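PDB 6OUX: threonine phosphate decarboxylase-like enzyme from Sulfurospirillum multivorans, which decarboxylates L-serine O-phosphate to ethanolamine O-phosphate, a norcobamide precursor, as a pyridoxal phosphate-dependent enzyme, and acts less readily on L-threonine phosphate. Local coordinates for residues T109-I112 against Q113-L116; V175-N178 against P179-N183; K240-S243 against K244-I248. All blocks are in the same frame, centred on the assembly; numbering follows the deposited sequence.

Contact 1 of 3, residues T109-I112 against Q113-L116; sequences TEII and QMLL
Four successive i to i+4 hydrogen bonds join T109-I112 to Q113-L116 as turns of helix 108-116, from Q113 N to T109 O at 3.0 Å down to L116 N to I112 O at 2.9 Å. Beside the first of them, Q113 folds back along the helix: CG passes 3.2 Å from T109 O, and the extended chain carries its amide to the methyl of T109, with OE1 3.4 Å from CG2. With OG1 at chi1 -54°, the methyl CG2 of T109 is the branch anti to the backbone N, on the side where the amide arrives. I112 and L116 lie alongside each other and point the same way, CG2 meeting CD1 at 4.0 Å. On another flank, I111 CG2 lies 4.3 Å from both M114 CE and L115 CD1. Replacing Q113 by an alanine would probably lose the side-chain contact with the T109 methyl and the packing on F137, opening a gap on that flank. The backbone bonds thus hold the turns, while the apolar flank of I112 and L115 packs on I206 of strand 204-208 in the central sheet and E110 faces a charged partner, R252, in a salt bridge.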
ATOM      1  N   THR A 109      -7.303   0.650  -9.932  1.00 19.46           N
ATOM      2  CA  THR A 109      -7.934   1.918  -9.652  1.00 20.75           C
ATOM      3  C   THR A 109      -6.980   2.941  -8.974  1.00 20.10           C
ATOM      4  O   THR A 109      -6.983   4.075  -9.364  1.00 18.06           O
ATOM      5  CB  THR A 109      -9.222   1.708  -8.835  1.00 22.15           C
ATOM      6  OG1 THR A 109     -10.031   0.771  -9.547  1.00 23.65           O
ATOM      7  CG2 THR A 109     -10.007   3.043  -8.695  1.00 23.36           C
ATOM      8  N   GLU A 110      -6.149   2.513  -8.025  1.00 19.27           N
ATOM      9  CA  GLU A 110      -5.114   3.374  -7.445  1.00 19.91           C
ATOM     10  C   GLU A 110      -4.121   3.882  -8.514  1.00 18.95           C
ATOM     11  O   GLU A 110      -3.726   5.071  -8.480  1.00 18.67           O
ATOM     12  CB  GLU A 110      -4.339   2.724  -6.297  1.00 23.48           C
ATOM     13  CG  GLU A 110      -5.140   2.245  -5.069  1.00 26.82           C
ATOM     14  CD  GLU A 110      -6.089   1.051  -5.324  1.00 29.66           C
ATOM     15  OE1 GLU A 110      -5.981   0.330  -6.321  1.00 25.01           O
ATOM     16  OE2 GLU A 110      -6.998   0.802  -4.494  1.00 46.25           O
ATOM     17  N   ILE A 111      -3.715   3.009  -9.438  1.00 14.45           N
ATOM     18  CA  ILE A 111      -2.828   3.430 -10.503  1.00 15.91           C
ATOM     19  C   ILE A 111      -3.517   4.449 -11.416  1.00 16.37           C
ATOM     20  O   ILE A 111      -2.902   5.445 -11.780  1.00 16.05           O
ATOM     21  CB  ILE A 111      -2.247   2.241 -11.260  1.00 14.58           C
ATOM     22  CG1 ILE A 111      -1.288   1.482 -10.307  1.00 13.86           C
ATOM     23  CG2 ILE A 111      -1.508   2.713 -12.524  1.00 14.58           C
ATOM     24  CD1 ILE A 111      -0.950   0.073 -10.883  1.00 13.73           C
ATOM     25  N   ILE A 112      -4.791   4.230 -11.768  1.00 15.65           N
ATOM     26  CA  ILE A 112      -5.494   5.166 -12.644  1.00 15.73           C
ATOM     27  C   ILE A 112      -5.718   6.523 -11.985  1.00 17.99           C
ATOM     28  O   ILE A 112      -5.614   7.546 -12.621  1.00 17.09           O
ATOM     29  CB  ILE A 112      -6.813   4.560 -13.165  1.00 15.93           C
ATOM     30  CG1 ILE A 112      -6.522   3.366 -14.079  1.00 16.88           C
ATOM     31  CG2 ILE A 112      -7.643   5.595 -13.938  1.00 16.59           C
ATOM     32  CD1 ILE A 112      -7.759   2.583 -14.488  1.00 19.19           C
ATOM     33  N   GLN A 113      -5.955   6.527 -10.689  1.00 19.86           N
ATOM     34  CA  GLN A 113      -6.055   7.759  -9.944  1.00 22.14           C
ATOM     35  C   GLN A 113      -4.760   8.538  -9.948  1.00 19.47           C
ATOM     36  O   GLN A 113      -4.837   9.770 -10.120  1.00 21.72           O
ATOM     37  CB  GLN A 113      -6.611   7.481  -8.529  1.00 23.96           C
ATOM     38  CG  GLN A 113      -8.067   7.006  -8.666  1.00 29.82           C
ATOM     39  CD  GLN A 113      -8.737   6.390  -7.429  1.00 36.72           C
ATOM     40  OE1 GLN A 113      -9.983   6.226  -7.406  1.00 43.99           O
ATOM     41  NE2 GLN A 113      -7.948   6.040  -6.419  1.00 34.67           N
ATOM     42  N   MET A 114      -3.614   7.878  -9.766  1.00 19.57           N
ATOM     43  CA  MET A 114      -2.257   8.504  -9.951  1.00 19.64           C
ATOM     44  C   MET A 114      -2.067   9.072 -11.355  1.00 20.42           C
ATOM     45  O   MET A 114      -1.675  10.221 -11.503  1.00 18.86           O
ATOM     46  CB  MET A 114      -1.144   7.535  -9.568  1.00 20.48           C
ATOM     47  CG  MET A 114       0.316   7.923  -9.921  1.00 22.58           C
ATOM     48  SD  MET A 114       1.532   6.568  -9.810  1.00 18.81           S
ATOM     49  CE  MET A 114       1.267   5.862 -11.440  1.00 24.50           C
ATOM     50  N   LEU A 115      -2.447   8.312 -12.394  1.00 16.79           N
ATOM     51  CA  LEU A 115      -2.404   8.812 -13.752  1.00 18.36           C
ATOM     52  C   LEU A 115      -3.248  10.069 -13.994  1.00 18.41           C
ATOM     53  O   LEU A 115      -2.801  11.021 -14.635  1.00 17.40           O
ATOM     54  CB  LEU A 115      -2.821   7.698 -14.737  1.00 18.04           C
ATOM     55  CG  LEU A 115      -1.856   6.505 -14.826  1.00 18.71           C
ATOM     56  CD1 LEU A 115      -2.453   5.412 -15.698  1.00 19.52           C
ATOM     57  CD2 LEU A 115      -0.513   6.960 -15.370  1.00 20.39           C
ATOM     58  N   LEU A 116      -4.467  10.068 -13.488  1.00 20.30           N
ATOM     59  CA  LEU A 116      -5.385  11.146 -13.786  1.00 19.04           C
ATOM     60  C   LEU A 116      -5.067  12.415 -12.988  1.00 21.65           C
ATOM     61  O   LEU A 116      -5.500  13.511 -13.385  1.00 22.41           O
ATOM     62  CB  LEU A 116      -6.819  10.693 -13.544  1.00 17.89           C
ATOM     63  CG  LEU A 116      -7.397   9.623 -14.475  1.00 18.82           C
ATOM     64  CD1 LEU A 116      -8.860   9.388 -14.113  1.00 18.58           C
ATOM     65  CD2 LEU A 116      -7.343   9.921 -15.950  1.00 18.29           C
TER

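Contact 2 of 3, residues V175-N178 against P179-N183; sequences VLIN and PNNPN
I177 is met by the asparagines that follow the bend in the chain: CB lies 3.4 Å from N180 OD1, and the side chain of N181 crosses that of I177 at about a right angle, bringing ND2 3.6 Å from both CG1 and CG2. I177 CG2 also sits 3.4 Å from P179 O, a buried carbonyl with no polar partner in the model. The cis peptide bond between N178 and P179 turns the chain here, their CA atoms 3.0 Å apart. The other atom of the N180 amide is held: ND2 donates to N183 OD1 at 3.0 Å, in the plane of that acceptor's carbonyl but 33° out of the amide plane of N180, and also to P129 O. N181 CG is tucked between its own backbone N and carbonyl carbon (chi1 47°); its OD1 takes a weak hydrogen bond from F131 N, and its backbone O one from R369 NH1. N181 and R369 are assigned to bind O-phospho-L-serine, consistent with the bend placing the asparagine for its substrate. N178 OD1 accepts from L187 N. Strand 173-177 runs between parallel strands 123-128 and 204-208, and helix 189-198 covers L176 and N178, M192 meeting both and L195 meeting L176.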
ATOM      1  N   VAL A 175     -10.228   6.810 -20.565  1.00 14.15           N
ATOM      2  CA  VAL A 175     -10.240   5.542 -19.730  1.00 13.57           C
ATOM      3  C   VAL A 175     -11.261   4.539 -20.274  1.00 14.24           C
ATOM      4  O   VAL A 175     -12.422   4.874 -20.408  1.00 13.26           O
ATOM      5  CB  VAL A 175     -10.562   5.807 -18.284  1.00 13.92           C
ATOM      6  CG1 VAL A 175     -10.474   4.513 -17.427  1.00 15.38           C
ATOM      7  CG2 VAL A 175      -9.661   6.880 -17.718  1.00 14.94           C
ATOM      8  N   LEU A 176     -10.787   3.343 -20.676  1.00 14.06           N
ATOM      9  CA  LEU A 176     -11.631   2.260 -21.106  1.00 14.92           C
ATOM     10  C   LEU A 176     -11.412   1.105 -20.094  1.00 13.45           C
ATOM     11  O   LEU A 176     -10.297   0.844 -19.602  1.00 14.13           O
ATOM     12  CB  LEU A 176     -11.308   1.791 -22.519  1.00 17.16           C
ATOM     13  CG  LEU A 176     -11.392   2.824 -23.669  1.00 19.20           C
ATOM     14  CD1 LEU A 176     -10.926   2.276 -24.999  1.00 21.20           C
ATOM     15  CD2 LEU A 176     -12.825   3.310 -23.822  1.00 22.48           C
ATOM     16  N   ILE A 177     -12.495   0.496 -19.689  1.00 12.83           N
ATOM     17  CA  ILE A 177     -12.459  -0.649 -18.794  1.00 12.66           C
ATOM     18  C   ILE A 177     -12.930  -1.854 -19.639  1.00 11.81           C
ATOM     19  O   ILE A 177     -14.070  -1.846 -20.107  1.00 12.24           O
ATOM     20  CB  ILE A 177     -13.361  -0.472 -17.614  1.00 13.76           C
ATOM     21  CG1 ILE A 177     -13.245   0.929 -16.991  1.00 17.66           C
ATOM     22  CG2 ILE A 177     -13.114  -1.585 -16.552  1.00 14.75           C
ATOM     23  CD1 ILE A 177     -11.905   1.277 -16.429  1.00 17.32           C
ATOM     24  N   ASN A 178     -12.109  -2.866 -19.839  1.00 11.63           N
ATOM     25  CA  ASN A 178     -12.458  -3.916 -20.796  1.00 11.95           C
ATOM     26  C   ASN A 178     -11.943  -5.269 -20.277  1.00 11.95           C
ATOM     27  O   ASN A 178     -10.742  -5.476 -20.224  1.00 13.54           O
ATOM     28  CB  ASN A 178     -11.899  -3.605 -22.171  1.00 12.35           C
ATOM     29  CG  ASN A 178     -12.503  -4.456 -23.232  1.00 13.36           C
ATOM     30  OD1 ASN A 178     -13.731  -4.652 -23.262  1.00 13.41           O
ATOM     31  ND2 ASN A 178     -11.670  -5.014 -24.082  1.00 11.89           N
ATOM     32  N   PRO A 179     -12.834  -6.170 -19.825  1.00 11.44           N
ATOM     33  CA  PRO A 179     -14.290  -6.006 -19.694  1.00 12.88           C
ATOM     34  C   PRO A 179     -14.728  -4.905 -18.751  1.00 12.44           C
ATOM     35  O   PRO A 179     -14.074  -4.634 -17.759  1.00 13.34           O
ATOM     36  CB  PRO A 179     -14.773  -7.412 -19.154  1.00 11.72           C
ATOM     37  CG  PRO A 179     -13.646  -8.380 -19.474  1.00 12.55           C
ATOM     38  CD  PRO A 179     -12.397  -7.500 -19.345  1.00 12.40           C
ATOM     39  N   ASN A 180     -15.881  -4.295 -18.999  1.00 14.13           N
ATOM     40  CA  ASN A 180     -16.428  -3.216 -18.082  1.00 16.33           C
ATOM     41  C   ASN A 180     -17.026  -3.798 -16.731  1.00 17.57           C
ATOM     42  O   ASN A 180     -17.465  -4.903 -16.697  1.00 15.43           O
ATOM     43  CB  ASN A 180     -17.484  -2.384 -18.806  1.00 17.47           C
ATOM     44  CG  ASN A 180     -17.677  -0.978 -18.226  1.00 18.84           C
ATOM     45  OD1 ASN A 180     -16.754  -0.367 -17.702  1.00 19.59           O
ATOM     46  ND2 ASN A 180     -18.937  -0.484 -18.261  1.00 19.19           N
ATOM     47  N   ASN A 181     -17.114  -2.982 -15.684  1.00 20.21           N
ATOM     48  CA  ASN A 181     -17.108  -3.345 -14.223  1.00 24.00           C
ATOM     49  C   ASN A 181     -18.294  -3.297 -13.230  1.00 29.75           C
ATOM     50  O   ASN A 181     -18.023  -3.657 -11.914  1.00 17.56           O
ATOM     51  CB  ASN A 181     -16.293  -2.300 -13.686  1.00 31.00           C
ATOM     52  CG  ASN A 181     -16.785  -1.000 -14.267  1.00 41.21           C
ATOM     53  OD1 ASN A 181     -18.031  -0.860 -14.515  1.00 25.56           O
ATOM     54  ND2 ASN A 181     -15.840  -0.167 -14.723  1.00 45.96           N
ATOM     55  N   PRO A 182     -19.515  -2.759 -13.724  1.00 21.78           N
ATOM     56  CA  PRO A 182     -20.467  -3.641 -13.196  1.00 20.36           C
ATOM     57  C   PRO A 182     -21.241  -4.469 -14.259  1.00 17.44           C
ATOM     58  O   PRO A 182     -21.767  -5.485 -13.879  1.00 16.38           O
ATOM     59  CB  PRO A 182     -21.416  -2.684 -12.432  1.00 20.04           C
ATOM     60  CG  PRO A 182     -21.581  -1.559 -13.444  1.00 22.07           C
ATOM     61  CD  PRO A 182     -20.216  -1.515 -14.142  1.00 20.18           C
ATOM     62  N   ASN A 183     -21.307  -4.119 -15.534  1.00 16.63           N
ATOM     63  CA  ASN A 183     -22.061  -4.985 -16.452  1.00 17.07           C
ATOM     64  C   ASN A 183     -21.291  -6.173 -17.069  1.00 16.01           C
ATOM     65  O   ASN A 183     -21.863  -7.205 -17.332  1.00 15.63           O
ATOM     66  CB  ASN A 183     -22.750  -4.194 -17.517  1.00 18.40           C
ATOM     67  CG  ASN A 183     -21.760  -3.435 -18.366  1.00 19.07           C
ATOM     68  OD1 ASN A 183     -21.083  -2.516 -17.868  1.00 19.28           O
ATOM     69  ND2 ASN A 183     -21.614  -3.856 -19.589  1.00 19.30           N
TER

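Contact 3 of 3, residues K240-S243 against K244-I248; sequences KSLS and KDFGI
Past the end of strand 236-241 the backbone doubles over: S243 O receives a weak hydrogen bond from I248 N at 3.5 Å and a CA-H...O contact from G247 CA at 3.0 Å, the glycine having a positive phi of 62°. The turn begins as an ST turn, S241 OG accepting from S243 N at 2.9 Å; K244 N donates to the same hydroxyl oxygen. K240 bends at its last torsion (chi4 -61°), which swings NZ across D245 to form a salt bridge, 2.6 Å to the syn lone pair of OD2. The same NZ donates to S241 O at 3.3 Å, nearly along the C=O axis. D245 OD1 takes F246 N at 2.7 Å on its anti side, the donor standing 33° out of the carboxylate plane; both oxygens are thus engaged, which probably limits the group's rotation. L242 and F246 lie side by side, CD2 to CE2 at 3.7 Å, and L242 O lies in the ring plane at its edge. The F246 ring stacks on F286. The Ser-X-Ser-Lys segment resembles the pattern round the cofactor lysine of pyridoxal-phosphate aminotransferases; K244 is probably that Schiff-base lysine, its side chain about 7 Å from those of N181 and R369.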
ATOM      1  N   LYS A 240      -3.891  -3.256 -14.787  1.00 14.09           N
ATOM      2  CA  LYS A 240      -4.471  -4.580 -14.439  1.00 15.03           C
ATOM      3  C   LYS A 240      -4.254  -4.889 -12.964  1.00 16.88           C
ATOM      4  O   LYS A 240      -3.136  -4.837 -12.464  1.00 14.74           O
ATOM      5  CB  LYS A 240      -3.887  -5.691 -15.332  1.00 15.39           C
ATOM      6  CG  LYS A 240      -4.463  -7.046 -15.032  1.00 18.67           C
ATOM      7  CD  LYS A 240      -4.309  -8.077 -16.138  1.00 19.89           C
ATOM      8  CE  LYS A 240      -5.052  -9.337 -15.761  1.00 20.09           C
ATOM      9  NZ  LYS A 240      -4.444  -9.867 -14.510  1.00 21.94           N
ATOM     10  N   SER A 241      -5.349  -5.224 -12.288  1.00 17.10           N
ATOM     11  CA  SER A 241      -5.312  -5.747 -10.967  1.00 19.44           C
ATOM     12  C   SER A 241      -4.636  -7.101 -11.007  1.00 20.47           C
ATOM     13  O   SER A 241      -4.749  -7.834 -11.975  1.00 20.77           O
ATOM     14  CB  SER A 241      -6.712  -5.822 -10.390  1.00 20.63           C
ATOM     15  OG  SER A 241      -6.677  -6.563  -9.180  1.00 22.48           O
ATOM     16  N   LEU A 242      -3.868  -7.406  -9.987  1.00 21.49           N
ATOM     17  CA  LEU A 242      -3.488  -8.810  -9.734  1.00 25.47           C
ATOM     18  C   LEU A 242      -4.306  -9.477  -8.624  1.00 27.93           C
ATOM     19  O   LEU A 242      -4.141 -10.674  -8.407  1.00 35.56           O
ATOM     20  CB  LEU A 242      -2.002  -8.919  -9.425  1.00 26.00           C
ATOM     21  CG  LEU A 242      -1.076  -8.511 -10.562  1.00 29.32           C
ATOM     22  CD1 LEU A 242       0.350  -8.386 -10.027  1.00 30.80           C
ATOM     23  CD2 LEU A 242      -1.142  -9.539 -11.692  1.00 29.16           C
ATOM     24  N   SER A 243      -5.238  -8.750  -8.013  1.00 28.48           N
ATOM     25  CA  SER A 243      -6.038  -9.231  -6.866  1.00 32.32           C
ATOM     26  C   SER A 243      -7.422  -9.836  -7.233  1.00 39.93           C
ATOM     27  O   SER A 243      -7.903 -10.799  -6.625  1.00 48.51           O
ATOM     28  CB  SER A 243      -6.089  -8.078  -5.817  1.00 31.69           C
ATOM     29  OG  SER A 243      -4.705  -7.672  -5.459  1.00 29.29           O
ATOM     30  N   LYS A 244      -8.040  -9.358  -8.285  1.00 42.40           N
ATOM     31  CA  LYS A 244      -9.363  -9.864  -8.613  1.00 46.33           C
ATOM     32  C   LYS A 244      -9.405 -11.132  -9.474  1.00 46.75           C
ATOM     33  O   LYS A 244     -10.502 -11.671  -9.736  1.00 45.59           O
ATOM     34  CB  LYS A 244     -10.183  -8.753  -9.240  1.00 48.69           C
ATOM     35  CG  LYS A 244     -10.348  -7.594  -8.267  1.00 54.59           C
ATOM     36  CD  LYS A 244     -10.787  -6.326  -8.961  1.00 57.48           C
ATOM     37  CE  LYS A 244     -10.623  -5.152  -8.019  1.00 58.59           C
ATOM     38  NZ  LYS A 244     -11.587  -4.084  -8.396  1.00 68.48           N
ATOM     39  N   ASP A 245      -8.237 -11.599  -9.924  1.00 41.99           N
ATOM     40  CA  ASP A 245      -8.153 -12.842 -10.704  1.00 35.93           C
ATOM     41  C   ASP A 245      -7.261 -13.864  -9.992  1.00 39.88           C
ATOM     42  O   ASP A 245      -7.730 -14.948  -9.633  1.00 33.90           O
ATOM     43  CB  ASP A 245      -7.792 -12.578 -12.190  1.00 37.24           C
ATOM     44  CG  ASP A 245      -6.488 -11.786 -12.394  1.00 35.30           C
ATOM     45  OD1 ASP A 245      -5.758 -11.461 -11.439  1.00 35.67           O
ATOM     46  OD2 ASP A 245      -6.189 -11.473 -13.553  1.00 34.13           O
ATOM     47  N   PHE A 246      -5.993 -13.527  -9.744  1.00 45.70           N
ATOM     48  CA  PHE A 246      -5.126 -14.409  -8.919  1.00 52.49           C
ATOM     49  C   PHE A 246      -5.639 -14.447  -7.468  1.00 57.16           C
ATOM     50  O   PHE A 246      -5.143 -15.234  -6.675  1.00 50.40           O
ATOM     51  CB  PHE A 246      -3.650 -14.010  -8.965  1.00 51.70           C
ATOM     52  CG  PHE A 246      -3.030 -14.079 -10.347  1.00 54.67           C
ATOM     53  CD1 PHE A 246      -2.556 -15.291 -10.862  1.00 54.31           C
ATOM     54  CD2 PHE A 246      -2.902 -12.932 -11.140  1.00 50.03           C
ATOM     55  CE1 PHE A 246      -1.980 -15.348 -12.132  1.00 50.94           C
ATOM     56  CE2 PHE A 246      -2.320 -12.990 -12.396  1.00 49.49           C
ATOM     57  CZ  PHE A 246      -1.860 -14.197 -12.896  1.00 50.13           C
ATOM     58  N   GLY A 247      -6.613 -13.569  -7.157  1.00 59.78           N
ATOM     59  CA  GLY A 247      -7.604 -13.787  -6.100  1.00 55.58           C
ATOM     60  C   GLY A 247      -6.935 -13.902  -4.777  1.00 56.01           C
ATOM     61  O   GLY A 247      -6.431 -14.968  -4.457  1.00 68.64           O
ATOM     62  N   ILE A 248      -6.962 -12.833  -3.993  1.00 54.07           N
ATOM     63  CA  ILE A 248      -6.135 -12.727  -2.791  1.00 48.91           C
ATOM     64  C   ILE A 248      -6.467 -11.406  -2.139  1.00 46.90           C
ATOM     65  O   ILE A 248      -5.747 -10.428  -2.302  1.00 38.67           O
ATOM     66  CB  ILE A 248      -4.622 -12.798  -3.120  1.00 40.11           C
ATOM     67  CG1 ILE A 248      -4.234 -14.209  -3.527  1.00 39.78           C
ATOM     68  CG2 ILE A 248      -3.780 -12.461  -1.900  1.00 39.88           C
ATOM     69  CD1 ILE A 248      -2.883 -14.260  -4.206  1.00 41.94           C
TER
HETATM   70  O   HOH W   1      -7.659  -8.842 -11.364  1.00 29.66           O

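All three contacts are local, but they differ in burial. Contact 1, on a helix packed against the seven-stranded sheet, is partly buried and relies on backbone bonds and apolar branches. Contacts 2 and 3 are buried and follow two strands of that sheet, 173-177 and 236-241, into loops; the former turns on a cis proline and asparagine amides, the latter on a serine hydroxyl and a lysine-aspartate pair. L116 CD2 meets V175 CG2 at 4.2 Å, joining contacts 1 and 2, whereas the nearest atoms of contacts 2 and 3 are about 7 Å apart. The side chains of T109 and K244 lie about 8 and 7 Å from that of N181, consistent with all three bordering the substrate site.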